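PDB 6FN6: fatty acid synthase 1, isoform A from Drosophila melanogaster, which probably builds long-chain saturated fatty acids from acetyl-CoA and malonyl-CoA with NADPH, this chain being its modifying region with dehydratase, enoylreductase and ketoreductase activities. Local coordinates for residues Phe376-Asp381 and Ile405-Leu410; Lys925-Val930 and Arg947-Ile952. One frame throughout, in Å; residues are numbered along the deposited sequence.

Contact 1 and contact 2 join neighbouring parallel strands in two separate α/β domains of the modifying region. Their centres lie about 52 Å apart and their nearest atoms about 37 Å, so the two never touch. Along the chain they come in series: contact 1 closes before contact 2 opens. Contact 1 pairs strands 374-380 and 402-409 in a mixed sheet whose strand order resembles the methyltransferase fold, consistent with the pseudo-methyltransferase domain of animal fatty acid synthases. Contact 2 pairs strands 926-930 and 951-955 at the start of the ketoreductase Rossmann fold. Each contact thus belongs to the framework of its own domain.

Contact 1. Residues Phe376-Asp381 and Ile405-Leu410; sequences FVFGID and ILEETL
Phe378 and Ile405 make the dense part of this parallel strand pair. The CG2 branch of Ile405 meets the Phe378 ring at its edge and in its plane, with Ile405 CG2 3.5 Å from Phe378 CD1, and the two side chains cross at about a right angle. Phe378 holds CG anti to the backbone N (chi1 178°), a setting in which the ring edge also reaches Glu407, whose OE1 lies 4.1 Å from Phe378 CZ. The other branch of Ile405 runs to Phe376, where Ile405 CD1 comes 3.8 Å from Phe376 CD1. Beneath these side chains the backbones alternate donors and acceptors: Ile405 N bonds Val377 O at 2.9 Å, with the donor tilted 30° from the carbonyl plane, and Ile405 O receives Gly379 N. Glu407 N then bonds Gly379 O at 2.9 Å. The final bond, Asp381 N to Glu407 O at 2.8 Å, is nearly straight (170°).

The looser side holds the partly exposed Ile380, Asp381 and Thr409. Ile380 runs alongside the buried Glu407, with Ile380 CG1 4.1 Å from Glu407 CB. Past them, Asp381 OD1 stands 4.4 Å from Glu408 OE1. Glu408, bent at chi2, accepts bonds from Leu383 N and Ser384 OG, tying the turn after the first strand to the second; these, with a long, weak ion pair from Arg438 to Asp381, probably ease the closeness of the carboxylates.

Helix 279-296 covers the face bearing Phe378 and Ile405, and its Arg283 forms a salt bridge with Glu407 OE1. Strands 303-309 and 438-445 flank the pair in the middle of the sheet, whose strand order is consistent with a methyltransferase-like fold.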
ATOM      1  N   PHE A 376     -43.685  40.293  47.800  1.00 45.85           N
ATOM      2  CA  PHE A 376     -44.985  39.683  47.558  1.00 44.13           C
ATOM      3  C   PHE A 376     -45.208  38.438  48.406  1.00 48.18           C
ATOM      4  O   PHE A 376     -44.266  37.855  48.942  1.00 46.54           O
ATOM      5  CB  PHE A 376     -45.147  39.335  46.074  1.00 43.29           C
ATOM      6  CG  PHE A 376     -44.242  38.227  45.599  1.00 41.96           C
ATOM      7  CD1 PHE A 376     -44.592  36.899  45.778  1.00 43.28           C
ATOM      8  CD2 PHE A 376     -43.049  38.519  44.957  1.00 41.71           C
ATOM      9  CE1 PHE A 376     -43.764  35.882  45.339  1.00 43.04           C
ATOM     10  CE2 PHE A 376     -42.216  37.506  44.514  1.00 42.86           C
ATOM     11  CZ  PHE A 376     -42.577  36.186  44.702  1.00 42.06           C
ATOM     12  N   VAL A 377     -46.474  38.052  48.523  1.00 49.96           N
ATOM     13  CA  VAL A 377     -46.861  36.820  49.191  1.00 53.93           C
ATOM     14  C   VAL A 377     -47.876  36.116  48.304  1.00 53.06           C
ATOM     15  O   VAL A 377     -48.890  36.704  47.927  1.00 52.89           O
ATOM     16  CB  VAL A 377     -47.436  37.085  50.597  1.00 51.52           C
ATOM     17  CG1 VAL A 377     -47.924  35.788  51.233  1.00 52.68           C
ATOM     18  CG2 VAL A 377     -46.396  37.744  51.480  1.00 51.46           C
ATOM     19  N   PHE A 378     -47.597  34.864  47.962  1.00 51.09           N
ATOM     20  CA  PHE A 378     -48.531  34.073  47.176  1.00 52.53           C
ATOM     21  C   PHE A 378     -49.338  33.148  48.081  1.00 56.51           C
ATOM     22  O   PHE A 378     -48.807  32.580  49.035  1.00 62.47           O
ATOM     23  CB  PHE A 378     -47.800  33.256  46.111  1.00 51.50           C
ATOM     24  CG  PHE A 378     -48.711  32.388  45.293  1.00 52.80           C
ATOM     25  CD1 PHE A 378     -49.397  32.908  44.208  1.00 51.83           C
ATOM     26  CD2 PHE A 378     -48.890  31.050  45.614  1.00 55.95           C
ATOM     27  CE1 PHE A 378     -50.240  32.111  43.457  1.00 52.51           C
ATOM     28  CE2 PHE A 378     -49.731  30.249  44.866  1.00 56.10           C
ATOM     29  CZ  PHE A 378     -50.407  30.780  43.786  1.00 55.07           C
ATOM     30  N   GLY A 379     -50.624  33.013  47.779  1.00 49.16           N
ATOM     31  CA  GLY A 379     -51.505  32.154  48.549  1.00 50.98           C
ATOM     32  C   GLY A 379     -52.728  31.732  47.760  1.00 52.27           C
ATOM     33  O   GLY A 379     -53.134  32.415  46.819  1.00 52.38           O
ATOM     34  N   ILE A 380     -53.312  30.600  48.137  1.00 57.19           N
ATOM     35  CA  ILE A 380     -54.513  30.104  47.480  1.00 58.29           C
ATOM     36  C   ILE A 380     -55.637  30.026  48.502  1.00 59.54           C
ATOM     37  O   ILE A 380     -55.464  29.476  49.588  1.00 58.85           O
ATOM     38  CB  ILE A 380     -54.271  28.731  46.813  1.00 59.47           C
ATOM     39  CG1 ILE A 380     -53.085  28.815  45.843  1.00 57.38           C
ATOM     40  CG2 ILE A 380     -55.543  28.250  46.104  1.00 58.83           C
ATOM     41  CD1 ILE A 380     -52.797  27.538  45.081  1.00 56.57           C
ATOM     42  N   ASP A 381     -56.786  30.591  48.146  1.00 60.65           N
ATOM     43  CA  ASP A 381     -57.968  30.545  48.997  1.00 61.51           C
ATOM     44  C   ASP A 381     -57.723  31.242  50.333  1.00 61.83           C
ATOM     45  O   ASP A 381     -58.149  30.762  51.382  1.00 62.38           O
ATOM     46  CB  ASP A 381     -58.397  29.092  49.226  1.00 63.31           C
ATOM     47  CG  ASP A 381     -58.701  28.367  47.930  1.00 63.67           C
ATOM     48  OD1 ASP A 381     -59.083  29.039  46.949  1.00 63.37           O
ATOM     49  OD2 ASP A 381     -58.560  27.125  47.891  1.00 64.23           O
ATOM     50  N   ILE A 405     -50.315  38.132  45.885  1.00 44.25           N
ATOM     51  CA  ILE A 405     -50.765  37.313  44.770  1.00 47.57           C
ATOM     52  C   ILE A 405     -51.697  36.250  45.334  1.00 48.39           C
ATOM     53  O   ILE A 405     -51.250  35.288  45.956  1.00 49.28           O
ATOM     54  CB  ILE A 405     -49.589  36.677  44.003  1.00 44.32           C
ATOM     55  CG1 ILE A 405     -48.530  37.733  43.666  1.00 41.46           C
ATOM     56  CG2 ILE A 405     -50.097  36.018  42.730  1.00 43.86           C
ATOM     57  CD1 ILE A 405     -47.274  37.165  43.038  1.00 40.10           C
ATOM     58  N   LEU A 406     -52.995  36.433  45.126  1.00 43.05           N
ATOM     59  CA  LEU A 406     -53.989  35.543  45.711  1.00 43.06           C
ATOM     60  C   LEU A 406     -54.804  34.830  44.636  1.00 44.69           C
ATOM     61  O   LEU A 406     -55.532  35.463  43.872  1.00 43.83           O
ATOM     62  CB  LEU A 406     -54.922  36.328  46.636  1.00 42.69           C
ATOM     63  CG  LEU A 406     -54.234  37.181  47.707  1.00 42.25           C
ATOM     64  CD1 LEU A 406     -55.251  38.025  48.453  1.00 41.65           C
ATOM     65  CD2 LEU A 406     -53.447  36.314  48.678  1.00 41.97           C
ATOM     66  N   GLU A 407     -54.668  33.509  44.577  1.00 48.93           N
ATOM     67  CA  GLU A 407     -55.507  32.697  43.706  1.00 50.38           C
ATOM     68  C   GLU A 407     -56.763  32.333  44.480  1.00 54.18           C
ATOM     69  O   GLU A 407     -56.690  31.752  45.564  1.00 59.01           O
ATOM     70  CB  GLU A 407     -54.767  31.444  43.225  1.00 50.52           C
ATOM     71  CG  GLU A 407     -55.654  30.427  42.513  1.00 52.09           C
ATOM     72  CD  GLU A 407     -54.866  29.296  41.863  1.00 51.73           C
ATOM     73  OE1 GLU A 407     -53.657  29.475  41.603  1.00 51.26           O
ATOM     74  OE2 GLU A 407     -55.459  28.223  41.615  1.00 52.32           O
ATOM     75  N   GLU A 408     -57.916  32.680  43.924  1.00 53.76           N
ATOM     76  CA  GLU A 408     -59.185  32.479  44.610  1.00 54.24           C
ATOM     77  C   GLU A 408     -60.202  31.812  43.697  1.00 54.63           C
ATOM     78  O   GLU A 408     -60.028  31.782  42.479  1.00 53.55           O
ATOM     79  CB  GLU A 408     -59.743  33.821  45.101  1.00 51.60           C
ATOM     80  CG  GLU A 408     -58.826  34.580  46.047  1.00 50.73           C
ATOM     81  CD  GLU A 408     -58.750  33.953  47.421  1.00 52.26           C
ATOM     82  OE1 GLU A 408     -59.731  33.300  47.834  1.00 53.73           O
ATOM     83  OE2 GLU A 408     -57.708  34.113  48.089  1.00 53.58           O
ATOM     84  N   THR A 409     -61.253  31.262  44.294  1.00 63.46           N
ATOM     85  CA  THR A 409     -62.388  30.780  43.520  1.00 66.13           C
ATOM     86  C   THR A 409     -63.274  31.977  43.196  1.00 65.88           C
ATOM     87  O   THR A 409     -63.540  32.813  44.059  1.00 66.72           O
ATOM     88  CB  THR A 409     -63.196  29.711  44.277  1.00 70.99           C
ATOM     89  OG1 THR A 409     -63.787  30.289  45.447  1.00 73.13           O
ATOM     90  CG2 THR A 409     -62.298  28.555  44.686  1.00 72.65           C
ATOM     91  N   LEU A 410     -63.728  32.055  41.950  1.00 64.53           N
ATOM     92  CA  LEU A 410     -64.469  33.218  41.473  1.00 63.64           C
ATOM     93  C   LEU A 410     -65.745  33.502  42.271  1.00 62.37           C
ATOM     94  O   LEU A 410     -65.968  34.639  42.687  1.00 62.78           O
ATOM     95  CB  LEU A 410     -64.819  33.048  39.993  1.00 63.08           C
ATOM     96  CG  LEU A 410     -65.481  34.248  39.307  1.00 62.82           C
ATOM     97  CD1 LEU A 410     -64.683  35.532  39.507  1.00 61.96           C
ATOM     98  CD2 LEU A 410     -65.662  33.970  37.827  1.00 61.98           C
TER

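Contact 2. Residues Lys925-Val930 and Arg947-Ile952; sequences KSYILV and RGARYI
Tyr927 and Tyr951 join the two segments through the backbone: Tyr927 N bonds Tyr951 O at 3.0 Å. The bond is bent, with an angle of 136° at the hydrogen and the donor tilted 27° from the carbonyl plane. The same carbonyl faces the CA-H of Ser926, with Ser926 CA 3.4 Å from Tyr951 O, and it also lies at the edge of the Tyr927 ring. Another carbonyl, Lys925 O, lies 3.4 Å from Tyr951 CB; with CG beside the backbone N (chi1 -64°), the Tyr951 ring presents its edge to that oxygen. A water near the Tyr927 ring edge donates to Lys925 O and accepts from Arg950 N, linking the segments just before the strands pair.

Apolar contacts gather on the side carrying Tyr927 and Ile952. Tyr927 CD2 rests 4.0 Å from Ala949 CB, Tyr927 CB approaches Ile952 CD1 at 4.3 Å, and Leu929 CD1 lies 4.5 Å from Ile952 CG2.

Polar ends turn to other partners. Arg950 NH2 bonds Ala949 O at 2.8 Å; the oxygen lies in the guanidinium plane, whereas NH2 stands above the carbonyl plane of Ala949. NH2 also reaches Val945 O in helix 935-946, after which Gly948 closes a Schellman motif.

The chemistry is that of a Rossmann-type β-α-β crossover: one direct bond begins a parallel pairing that Tyr927 continues with Val953, apolar side chains pack against helix 935-946, and Asp1054, His922 and Ala1003 satisfy buried Lys925, Tyr927 and Ser926 from outside the segments.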
ATOM      1  N   LYS A 925     -37.563  38.785  -5.231  1.00 46.38           N
ATOM      2  CA  LYS A 925     -37.818  40.032  -4.520  1.00 42.83           C
ATOM      3  C   LYS A 925     -36.508  40.606  -3.994  1.00 39.69           C
ATOM      4  O   LYS A 925     -35.512  39.887  -3.876  1.00 40.21           O
ATOM      5  CB  LYS A 925     -38.795  39.802  -3.364  1.00 42.35           C
ATOM      6  CG  LYS A 925     -40.198  39.416  -3.803  1.00 43.51           C
ATOM      7  CD  LYS A 925     -41.155  39.366  -2.622  1.00 43.70           C
ATOM      8  CE  LYS A 925     -42.577  39.089  -3.071  1.00 45.49           C
ATOM      9  NZ  LYS A 925     -43.531  39.089  -1.932  1.00 47.59           N
ATOM     10  N   SER A 926     -36.510  41.898  -3.682  1.00 37.73           N
ATOM     11  CA  SER A 926     -35.327  42.547  -3.129  1.00 34.36           C
ATOM     12  C   SER A 926     -35.493  42.720  -1.627  1.00 32.24           C
ATOM     13  O   SER A 926     -36.612  42.713  -1.111  1.00 32.18           O
ATOM     14  CB  SER A 926     -35.078  43.901  -3.798  1.00 37.67           C
ATOM     15  OG  SER A 926     -36.202  44.755  -3.677  1.00 39.32           O
ATOM     16  N   TYR A 927     -34.375  42.864  -0.925  1.00 33.38           N
ATOM     17  CA  TYR A 927     -34.402  43.041   0.520  1.00 36.48           C
ATOM     18  C   TYR A 927     -33.424  44.125   0.938  1.00 37.92           C
ATOM     19  O   TYR A 927     -32.207  44.001   0.766  1.00 37.94           O
ATOM     20  CB  TYR A 927     -34.109  41.717   1.221  1.00 32.04           C
ATOM     21  CG  TYR A 927     -35.186  40.703   0.930  1.00 32.10           C
ATOM     22  CD1 TYR A 927     -36.344  40.658   1.693  1.00 32.83           C
ATOM     23  CD2 TYR A 927     -35.067  39.821  -0.137  1.00 32.74           C
ATOM     24  CE1 TYR A 927     -37.342  39.746   1.419  1.00 35.08           C
ATOM     25  CE2 TYR A 927     -36.057  38.907  -0.422  1.00 33.33           C
ATOM     26  CZ  TYR A 927     -37.196  38.872   0.355  1.00 35.01           C
ATOM     27  OH  TYR A 927     -38.184  37.957   0.059  1.00 34.08           O
ATOM     28  N   ILE A 928     -33.987  45.203   1.474  1.00 32.76           N
ATOM     29  CA  ILE A 928     -33.227  46.375   1.862  1.00 33.09           C
ATOM     30  C   ILE A 928     -32.812  46.249   3.315  1.00 33.58           C
ATOM     31  O   ILE A 928     -33.646  46.015   4.184  1.00 34.40           O
ATOM     32  CB  ILE A 928     -34.045  47.657   1.636  1.00 34.97           C
ATOM     33  CG1 ILE A 928     -34.495  47.756   0.178  1.00 35.35           C
ATOM     34  CG2 ILE A 928     -33.232  48.890   2.021  1.00 35.09           C
ATOM     35  CD1 ILE A 928     -35.598  48.768  -0.043  1.00 36.57           C
ATOM     36  N   LEU A 929     -31.518  46.393   3.569  1.00 39.89           N
ATOM     37  CA  LEU A 929     -31.002  46.399   4.930  1.00 40.97           C
ATOM     38  C   LEU A 929     -30.353  47.742   5.232  1.00 42.29           C
ATOM     39  O   LEU A 929     -29.244  48.020   4.775  1.00 43.26           O
ATOM     40  CB  LEU A 929     -30.000  45.261   5.141  1.00 40.73           C
ATOM     41  CG  LEU A 929     -30.589  43.846   5.167  1.00 40.48           C
ATOM     42  CD1 LEU A 929     -30.844  43.318   3.765  1.00 38.45           C
ATOM     43  CD2 LEU A 929     -29.677  42.906   5.929  1.00 40.30           C
ATOM     44  N   VAL A 930     -31.056  48.578   5.991  1.00 31.70           N
ATOM     45  CA  VAL A 930     -30.529  49.879   6.373  1.00 32.41           C
ATOM     46  C   VAL A 930     -29.434  49.664   7.402  1.00 32.41           C
ATOM     47  O   VAL A 930     -29.669  49.061   8.447  1.00 32.02           O
ATOM     48  CB  VAL A 930     -31.632  50.804   6.918  1.00 32.69           C
ATOM     49  CG1 VAL A 930     -31.073  52.187   7.222  1.00 33.56           C
ATOM     50  CG2 VAL A 930     -32.780  50.907   5.927  1.00 32.73           C
ATOM     51  N   ARG A 947     -31.533  31.530   2.821  1.00 28.19           N
ATOM     52  CA  ARG A 947     -32.969  31.274   2.824  1.00 28.55           C
ATOM     53  C   ARG A 947     -33.604  31.582   1.469  1.00 29.11           C
ATOM     54  O   ARG A 947     -34.822  31.493   1.313  1.00 29.56           O
ATOM     55  CB  ARG A 947     -33.655  32.089   3.922  1.00 28.47           C
ATOM     56  CG  ARG A 947     -33.496  31.524   5.332  1.00 28.24           C
ATOM     57  CD  ARG A 947     -34.333  30.270   5.526  1.00 34.20           C
ATOM     58  NE  ARG A 947     -34.100  29.642   6.826  1.00 32.69           N
ATOM     59  CZ  ARG A 947     -34.942  29.678   7.855  1.00 29.88           C
ATOM     60  NH1 ARG A 947     -36.109  30.305   7.765  1.00 30.43           N
ATOM     61  NH2 ARG A 947     -34.618  29.068   8.985  1.00 30.38           N
ATOM     62  N   GLY A 948     -32.779  31.928   0.485  1.00 35.83           N
ATOM     63  CA  GLY A 948     -33.256  32.094  -0.877  1.00 34.12           C
ATOM     64  C   GLY A 948     -33.259  33.503  -1.441  1.00 31.69           C
ATOM     65  O   GLY A 948     -33.638  33.702  -2.594  1.00 30.96           O
ATOM     66  N   ALA A 949     -32.847  34.487  -0.651  1.00 41.10           N
ATOM     67  CA  ALA A 949     -32.791  35.858  -1.144  1.00 41.81           C
ATOM     68  C   ALA A 949     -31.748  35.955  -2.256  1.00 43.08           C
ATOM     69  O   ALA A 949     -30.639  35.436  -2.123  1.00 40.63           O
ATOM     70  CB  ALA A 949     -32.472  36.821  -0.017  1.00 41.51           C
ATOM     71  N   ARG A 950     -32.106  36.616  -3.352  1.00 39.94           N
ATOM     72  CA  ARG A 950     -31.216  36.722  -4.503  1.00 44.47           C
ATOM     73  C   ARG A 950     -31.046  38.167  -4.978  1.00 43.25           C
ATOM     74  O   ARG A 950     -30.371  38.427  -5.976  1.00 41.98           O
ATOM     75  CB  ARG A 950     -31.740  35.853  -5.648  1.00 51.52           C
ATOM     76  CG  ARG A 950     -31.646  34.355  -5.380  1.00 58.65           C
ATOM     77  CD  ARG A 950     -30.201  33.875  -5.357  1.00 65.68           C
ATOM     78  NE  ARG A 950     -30.093  32.450  -5.046  1.00 73.14           N
ATOM     79  CZ  ARG A 950     -30.086  31.942  -3.818  1.00 79.02           C
ATOM     80  NH1 ARG A 950     -29.981  30.630  -3.647  1.00 79.98           N
ATOM     81  NH2 ARG A 950     -30.181  32.735  -2.757  1.00 80.85           N
ATOM     82  N   TYR A 951     -31.660  39.100  -4.259  1.00 32.52           N
ATOM     83  CA  TYR A 951     -31.493  40.523  -4.532  1.00 32.94           C
ATOM     84  C   TYR A 951     -31.332  41.275  -3.216  1.00 32.27           C
ATOM     85  O   TYR A 951     -32.257  41.326  -2.405  1.00 31.86           O
ATOM     86  CB  TYR A 951     -32.678  41.073  -5.320  1.00 33.80           C
ATOM     87  CG  TYR A 951     -32.838  40.475  -6.699  1.00 39.40           C
ATOM     88  CD1 TYR A 951     -33.652  39.370  -6.904  1.00 43.09           C
ATOM     89  CD2 TYR A 951     -32.184  41.020  -7.796  1.00 43.52           C
ATOM     90  CE1 TYR A 951     -33.806  38.820  -8.162  1.00 44.99           C
ATOM     91  CE2 TYR A 951     -32.332  40.477  -9.058  1.00 46.30           C
ATOM     92  CZ  TYR A 951     -33.144  39.378  -9.236  1.00 46.31           C
ATOM     93  OH  TYR A 951     -33.297  38.834 -10.488  1.00 38.01           O
ATOM     94  N   ILE A 952     -30.147  41.840  -3.008  1.00 32.29           N
ATOM     95  CA  ILE A 952     -29.815  42.485  -1.745  1.00 31.79           C
ATOM     96  C   ILE A 952     -29.447  43.943  -1.973  1.00 32.51           C
ATOM     97  O   ILE A 952     -28.657  44.267  -2.861  1.00 33.24           O
ATOM     98  CB  ILE A 952     -28.667  41.743  -1.031  1.00 31.19           C
ATOM     99  CG1 ILE A 952     -29.084  40.312  -0.678  1.00 30.51           C
ATOM    100  CG2 ILE A 952     -28.210  42.509   0.210  1.00 30.93           C
ATOM    101  CD1 ILE A 952     -30.197  40.209   0.346  1.00 35.37           C
TER
HETATM  102  O   HOH W   1     -34.498  37.578  -3.625  1.00 24.28           O